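Local coordinates for telomerase reverse transcriptase (Candida tropicalis MYA-3404, PDB 6ZD1), which probably extends chromosome ends as a reverse transcriptase, adding short telomeric DNA repeats copied from a template within the RNA component of the enzyme, at residues Y181-S186 with S199-L204; K235-R240 with R244-P249. All blocks are in the same frame, centred on the assembly; numbering follows the deposited sequence.

Interaction 1: Y181-S186 with S199-L204; sequences YVTESS and SIWNEL
Y181 lays its phenol ring flat over the indole of W201, an offset (parallel-displaced) stack that packs strand 180-184 of a two-stranded antiparallel hairpin against helix 198-216, which follows the second strand of that hairpin directly. The evidence for a face-to-face arrangement is that the tyrosine ring and the five-membered ring of W201 have planes only 15° apart and centroids separated by 4.1 Å. The two backbones keep their distance, with CA of Y181 and CA of W201 at 7.1 Å, so aromatic side chains fill the gap. Both reach into it in the same way: CG stands anti to the backbone N in Y181 (chi1 176°) and in W201 (chi1 173°).

Traced outward, the tyrosine passes from the pyrrole part of the indole to its benzene part. CB of Y181 sits 4.2 Å from the centroid of the five-membered ring of W201, over its face, in a CH-pi contact. CG of Y181 then faces NE1 of W201 at 3.9 Å. On the branch that carries most of the stack, CD2 of Y181 lies above the middle of the indole, 3.5 Å from CE2 of W201, and CE2 of Y181 makes the closest approach, to CZ2 of W201 at 3.3 Å. By CZ the rings are diverging.

No hydrogen bond crosses between the segments; the joint is apolar and aromatic. F196, backbone-bonded to Y181 in the hairpin, also meets the W201 ring, with the planes inclined to each other, and L236 of strand 231-237 touches the indole as well. T183 points to the same helix from further along the strand, its methyl CG2 coming obliquely to CZ3 on the benzene part of W201 at 4.2 Å.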
loop_
_atom_site.group_PDB
_atom_site.type_symbol
_atom_site.label_atom_id
_atom_site.label_comp_id
_atom_site.label_asym_id
_atom_site.label_seq_id
_atom_site.Cartn_x
_atom_site.Cartn_y
_atom_site.Cartn_z
ATOM N N TYR A 181 -5.014 5.212 -17.748
ATOM C CA TYR A 181 -5.300 4.877 -16.362
ATOM C C TYR A 181 -4.096 4.112 -15.835
ATOM O O TYR A 181 -3.621 3.177 -16.490
ATOM C CB TYR A 181 -6.570 4.030 -16.252
ATOM C CG TYR A 181 -6.878 3.556 -14.848
ATOM C CD1 TYR A 181 -7.656 4.323 -13.989
ATOM C CD2 TYR A 181 -6.397 2.338 -14.383
ATOM C CE1 TYR A 181 -7.941 3.895 -12.707
ATOM C CE2 TYR A 181 -6.672 1.904 -13.103
ATOM C CZ TYR A 181 -7.446 2.684 -12.269
ATOM O OH TYR A 181 -7.724 2.251 -10.994
ATOM N N VAL A 182 -3.584 4.525 -14.678
ATOM C CA VAL A 182 -2.355 3.964 -14.123
ATOM C C VAL A 182 -2.681 3.258 -12.816
ATOM O O VAL A 182 -3.191 3.878 -11.873
ATOM C CB VAL A 182 -1.286 5.045 -13.905
ATOM C CG1 VAL A 182 0.030 4.404 -13.490
ATOM C CG2 VAL A 182 -1.110 5.881 -15.161
ATOM N N THR A 183 -2.360 1.968 -12.755
ATOM C CA THR A 183 -2.533 1.152 -11.563
ATOM C C THR A 183 -1.291 0.300 -11.366
ATOM O O THR A 183 -0.701 -0.177 -12.339
ATOM C CB THR A 183 -3.776 0.257 -11.672
ATOM O OG1 THR A 183 -3.785 -0.691 -10.597
ATOM C CG2 THR A 183 -3.783 -0.485 -13.002
ATOM N N GLU A 184 -0.878 0.127 -10.114
ATOM C CA GLU A 184 0.183 -0.822 -9.812
ATOM C C GLU A 184 -0.395 -2.229 -9.746
ATOM O O GLU A 184 -1.490 -2.443 -9.222
ATOM C CB GLU A 184 0.889 -0.464 -8.503
ATOM C CG GLU A 184 0.044 -0.593 -7.250
ATOM C CD GLU A 184 0.706 0.041 -6.042
ATOM O OE1 GLU A 184 1.473 1.012 -6.221
ATOM O OE2 GLU A 184 0.460 -0.429 -4.912
ATOM N N SER A 185 0.326 -3.180 -10.330
ATOM C CA SER A 185 -0.128 -4.563 -10.333
ATOM C C SER A 185 0.032 -5.201 -8.960
ATOM O O SER A 185 0.926 -4.853 -8.184
ATOM C CB SER A 185 0.643 -5.388 -11.360
ATOM O OG SER A 185 0.258 -6.752 -11.304
ATOM N N SER A 186 -0.871 -6.130 -8.655
ATOM C CA SER A 186 -0.639 -7.100 -7.590
ATOM C C SER A 186 0.190 -8.229 -8.191
ATOM O O SER A 186 -0.320 -9.068 -8.937
ATOM C CB SER A 186 -1.958 -7.604 -7.020
ATOM O OG SER A 186 -2.711 -8.278 -8.009
ATOM N N SER A 199 -9.523 3.861 -23.320
ATOM C CA SER A 199 -10.414 3.077 -24.171
ATOM C C SER A 199 -10.301 1.586 -23.874
ATOM O O SER A 199 -11.317 0.885 -23.788
ATOM C CB SER A 199 -10.127 3.364 -25.648
ATOM O OG SER A 199 -8.746 3.252 -25.947
ATOM N N ILE A 200 -9.078 1.076 -23.715
ATOM C CA ILE A 200 -8.931 -0.355 -23.474
ATOM C C ILE A 200 -9.142 -0.693 -22.002
ATOM O O ILE A 200 -9.573 -1.805 -21.675
ATOM C CB ILE A 200 -7.566 -0.856 -23.980
ATOM C CG1 ILE A 200 -7.623 -2.360 -24.253
ATOM C CG2 ILE A 200 -6.466 -0.555 -22.978
ATOM C CD1 ILE A 200 -8.673 -2.758 -25.270
ATOM N N TRP A 201 -8.871 0.245 -21.090
ATOM C CA TRP A 201 -9.127 -0.034 -19.682
ATOM C C TRP A 201 -10.621 -0.130 -19.402
ATOM O O TRP A 201 -11.062 -1.022 -18.667
ATOM C CB TRP A 201 -8.490 1.036 -18.795
ATOM C CG TRP A 201 -8.871 0.884 -17.349
ATOM C CD1 TRP A 201 -9.826 1.588 -16.674
ATOM C CD2 TRP A 201 -8.318 -0.047 -16.408
ATOM N NE1 TRP A 201 -9.898 1.158 -15.368
ATOM C CE2 TRP A 201 -8.981 0.156 -15.180
ATOM C CE3 TRP A 201 -7.326 -1.031 -16.485
ATOM C CZ2 TRP A 201 -8.685 -0.588 -14.037
ATOM C CZ3 TRP A 201 -7.031 -1.767 -15.349
ATOM C CH2 TRP A 201 -7.707 -1.539 -14.141
ATOM N N ASN A 202 -11.419 0.765 -19.995
ATOM C CA ASN A 202 -12.864 0.703 -19.797
ATOM C C ASN A 202 -13.435 -0.595 -20.348
ATOM O O ASN A 202 -14.349 -1.180 -19.759
ATOM C CB ASN A 202 -13.545 1.908 -20.449
ATOM C CG ASN A 202 -13.211 3.213 -19.753
ATOM O OD1 ASN A 202 -12.901 3.236 -18.561
ATOM N ND2 ASN A 202 -13.277 4.310 -20.497
ATOM N N GLU A 203 -12.892 -1.069 -21.470
ATOM C CA GLU A 203 -13.376 -2.311 -22.060
ATOM C C GLU A 203 -13.033 -3.502 -21.171
ATOM O O GLU A 203 -13.889 -4.348 -20.892
ATOM C CB GLU A 203 -12.783 -2.477 -23.462
ATOM C CG GLU A 203 -13.624 -3.291 -24.433
ATOM C CD GLU A 203 -13.190 -4.740 -24.509
ATOM O OE1 GLU A 203 -14.030 -5.627 -24.246
ATOM O OE2 GLU A 203 -12.009 -4.991 -24.830
ATOM N N LEU A 204 -11.785 -3.575 -20.701
ATOM C CA LEU A 204 -11.398 -4.656 -19.801
ATOM C C LEU A 204 -12.178 -4.598 -18.495
ATOM O O LEU A 204 -12.635 -5.630 -17.987
ATOM C CB LEU A 204 -9.900 -4.596 -19.517
ATOM C CG LEU A 204 -8.964 -4.793 -20.705
ATOM C CD1 LEU A 204 -7.525 -4.746 -20.225
ATOM C CD2 LEU A 204 -9.268 -6.102 -21.420
#

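Interaction 2: K235-R240 with R244-P249; sequences KLIPKR and RVICVP
K239 and R244 bring two basic side chains together where the strands part, with NZ of K239 modelled only 4.1 Å from NH1 of R244. The chains cross obliquely, CE of K239 coming to the edge of the R244 guanidinium, near its plane. Their exact placing is doubtful, because CG of K239 and CG of R244 are 3.2 Å apart, too close for two carbons, and several torsions are unusual. As modelled, bends at chi2 and chi3 (-124° and -43°) turn the arginine along the face that carries I237 and I246, so that NH2 of R244 reaches CD1 of I237 at 3.4 Å. The like charges would probably repel weakly unless solvent screens them.

Behind this pair the backbones form a regular antiparallel ladder. K235 with I246 and I237 with R244 are hydrogen-bonded pairs, each joined by two bonds; N of K235 gives the shortest, 2.6 Å to O of I246. L236 with V245 is the non-hydrogen-bonded pair between them, where CA of L236 makes a CA-H...O contact of 3.4 Å with O of R244.

The two faces differ. I237 packs CD1 onto CG1 of I246 at 3.7 Å, and K235 lays its CB by CG2 of V248. On the other face CD2 of L236 meets CG2 of V245, and helix 198-216 covers both residues. P238 and K239 then centre successive inverse gamma turns.

The short connection, the edge position of strand 244-249 in a mixed sheet and the sequences KLIPKR and RVICVP are consistent with the beta hairpin of motifs 1 and 2 in the fingers of telomerase reverse transcriptases.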
loop_
_atom_site.group_PDB
_atom_site.type_symbol
_atom_site.label_atom_id
_atom_site.label_comp_id
_atom_site.label_asym_id
_atom_site.label_seq_id
_atom_site.Cartn_x
_atom_site.Cartn_y
_atom_site.Cartn_z
ATOM N N LYS A 235 -12.739 -0.744 -7.526
ATOM C CA LYS A 235 -11.416 -0.529 -8.096
ATOM C C LYS A 235 -10.830 -1.879 -8.488
ATOM O O LYS A 235 -10.953 -2.856 -7.743
ATOM C CB LYS A 235 -10.494 0.187 -7.101
ATOM C CG LYS A 235 -9.373 0.977 -7.750
ATOM C CD LYS A 235 -8.628 1.826 -6.730
ATOM C CE LYS A 235 -7.418 1.094 -6.171
ATOM N NZ LYS A 235 -6.350 0.924 -7.202
ATOM N N LEU A 236 -10.214 -1.942 -9.666
ATOM C CA LEU A 236 -9.671 -3.181 -10.204
ATOM C C LEU A 236 -8.149 -3.124 -10.246
ATOM O O LEU A 236 -7.561 -2.062 -10.472
ATOM C CB LEU A 236 -10.224 -3.466 -11.599
ATOM C CG LEU A 236 -11.726 -3.748 -11.645
ATOM C CD1 LEU A 236 -12.186 -4.024 -13.066
ATOM C CD2 LEU A 236 -12.084 -4.907 -10.728
ATOM N N ILE A 237 -7.521 -4.271 -9.991
ATOM C CA ILE A 237 -6.065 -4.421 -9.939
ATOM C C ILE A 237 -5.673 -5.643 -10.764
ATOM O O ILE A 237 -6.260 -6.715 -10.583
ATOM C CB ILE A 237 -5.566 -4.551 -8.492
ATOM C CG1 ILE A 237 -5.930 -3.299 -7.703
ATOM C CG2 ILE A 237 -4.063 -4.773 -8.449
ATOM C CD1 ILE A 237 -5.752 -3.456 -6.224
ATOM N N PRO A 238 -4.657 -5.545 -11.624
ATOM C CA PRO A 238 -4.404 -6.600 -12.623
ATOM C C PRO A 238 -3.840 -7.912 -12.086
ATOM O O PRO A 238 -2.657 -8.224 -12.266
ATOM C CB PRO A 238 -3.419 -5.921 -13.583
ATOM C CG PRO A 238 -3.661 -4.444 -13.391
ATOM C CD PRO A 238 -3.893 -4.318 -11.921
ATOM N N LYS A 239 -4.723 -8.683 -11.440
ATOM C CA LYS A 239 -4.372 -9.989 -10.819
ATOM C C LYS A 239 -4.230 -11.074 -11.893
ATOM O O LYS A 239 -5.146 -11.911 -12.015
ATOM C CB LYS A 239 -5.427 -10.385 -9.781
ATOM C CG LYS A 239 -4.993 -10.253 -8.328
ATOM C CD LYS A 239 -4.632 -11.578 -7.688
ATOM C CE LYS A 239 -4.073 -11.429 -6.289
ATOM N NZ LYS A 239 -5.056 -11.838 -5.258
ATOM N N ARG A 240 -3.118 -11.047 -12.635
ATOM C CA ARG A 240 -2.815 -12.060 -13.682
ATOM C C ARG A 240 -3.973 -12.204 -14.678
ATOM O O ARG A 240 -4.203 -11.262 -15.462
ATOM C CB ARG A 240 -2.485 -13.410 -13.035
ATOM C CG ARG A 240 -1.623 -13.309 -11.786
ATOM C CD ARG A 240 -1.297 -14.670 -11.199
ATOM N NE ARG A 240 0.136 -14.894 -11.082
ATOM C CZ ARG A 240 0.781 -15.935 -11.599
ATOM N NH1 ARG A 240 0.115 -16.856 -12.274
ATOM N NH2 ARG A 240 2.087 -16.050 -11.438
ATOM N N ARG A 244 -8.194 -8.225 -9.262
ATOM C CA ARG A 244 -8.662 -8.193 -7.889
ATOM C C ARG A 244 -9.749 -7.139 -7.794
ATOM O O ARG A 244 -9.648 -6.073 -8.408
ATOM C CB ARG A 244 -7.523 -7.857 -6.928
ATOM C CG ARG A 244 -6.984 -9.032 -6.140
ATOM C CD ARG A 244 -7.045 -8.786 -4.643
ATOM N NE ARG A 244 -6.625 -7.437 -4.273
ATOM C CZ ARG A 244 -5.360 -7.048 -4.157
ATOM N NH1 ARG A 244 -4.375 -7.903 -4.393
ATOM N NH2 ARG A 244 -5.078 -5.799 -3.809
ATOM N N VAL A 245 -10.791 -7.438 -7.035
ATOM C CA VAL A 245 -11.908 -6.524 -6.864
ATOM C C VAL A 245 -11.751 -5.870 -5.500
ATOM O O VAL A 245 -11.815 -6.540 -4.463
ATOM C CB VAL A 245 -13.258 -7.238 -7.002
ATOM C CG1 VAL A 245 -14.392 -6.233 -6.894
ATOM C CG2 VAL A 245 -13.325 -7.981 -8.328
ATOM N N ILE A 246 -11.511 -4.565 -5.505
ATOM C CA ILE A 246 -11.410 -3.766 -4.293
ATOM C C ILE A 246 -12.560 -2.772 -4.294
ATOM O O ILE A 246 -12.919 -2.225 -5.343
ATOM C CB ILE A 246 -10.053 -3.039 -4.201
ATOM C CG1 ILE A 246 -8.905 -4.039 -4.345
ATOM C CG2 ILE A 246 -9.935 -2.280 -2.886
ATOM C CD1 ILE A 246 -8.958 -5.167 -3.339
ATOM N N CYS A 247 -13.145 -2.552 -3.124
ATOM C CA CYS A 247 -14.215 -1.581 -2.954
ATOM C C CYS A 247 -13.671 -0.421 -2.133
ATOM O O CYS A 247 -13.258 -0.608 -0.983
ATOM C CB CYS A 247 -15.427 -2.215 -2.276
ATOM S SG CYS A 247 -16.997 -1.425 -2.678
ATOM N N VAL A 248 -13.649 0.766 -2.732
ATOM C CA VAL A 248 -13.122 1.970 -2.097
ATOM C C VAL A 248 -14.304 2.744 -1.503
ATOM O O VAL A 248 -15.197 3.146 -2.255
ATOM C CB VAL A 248 -12.348 2.845 -3.094
ATOM C CG1 VAL A 248 -11.742 4.043 -2.382
ATOM C CG2 VAL A 248 -11.274 2.025 -3.800
ATOM N N PRO A 249 -14.332 2.961 -0.188
ATOM C CA PRO A 249 -15.505 3.610 0.421
ATOM C C PRO A 249 -15.737 5.009 -0.130
ATOM O O PRO A 249 -14.827 5.838 -0.180
ATOM C CB PRO A 249 -15.145 3.646 1.913
ATOM C CG PRO A 249 -14.144 2.553 2.090
ATOM C CD PRO A 249 -13.354 2.527 0.817
#

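Overall arrangement
The two contacts follow one another along the chain, interaction 1 in the RNA-binding domain and interaction 2 in the reverse transcriptase domain, yet their centres lie only about 10 Å apart and they touch. After strand 180-184 the backbone runs beside the 231-249 hairpin: CG2 of I237 is 3.6 Å from O of E184 and 3.5 Å from N of S186, while OG of S185 packs 3.4 Å from O of P238. Helix 198-216 completes the junction: W201 near its start touches L236, S205 and I209 meet the same leucine, and W208 and Y212 reach V245. Together they link the RNA-binding and polymerase parts, without any bound ligand.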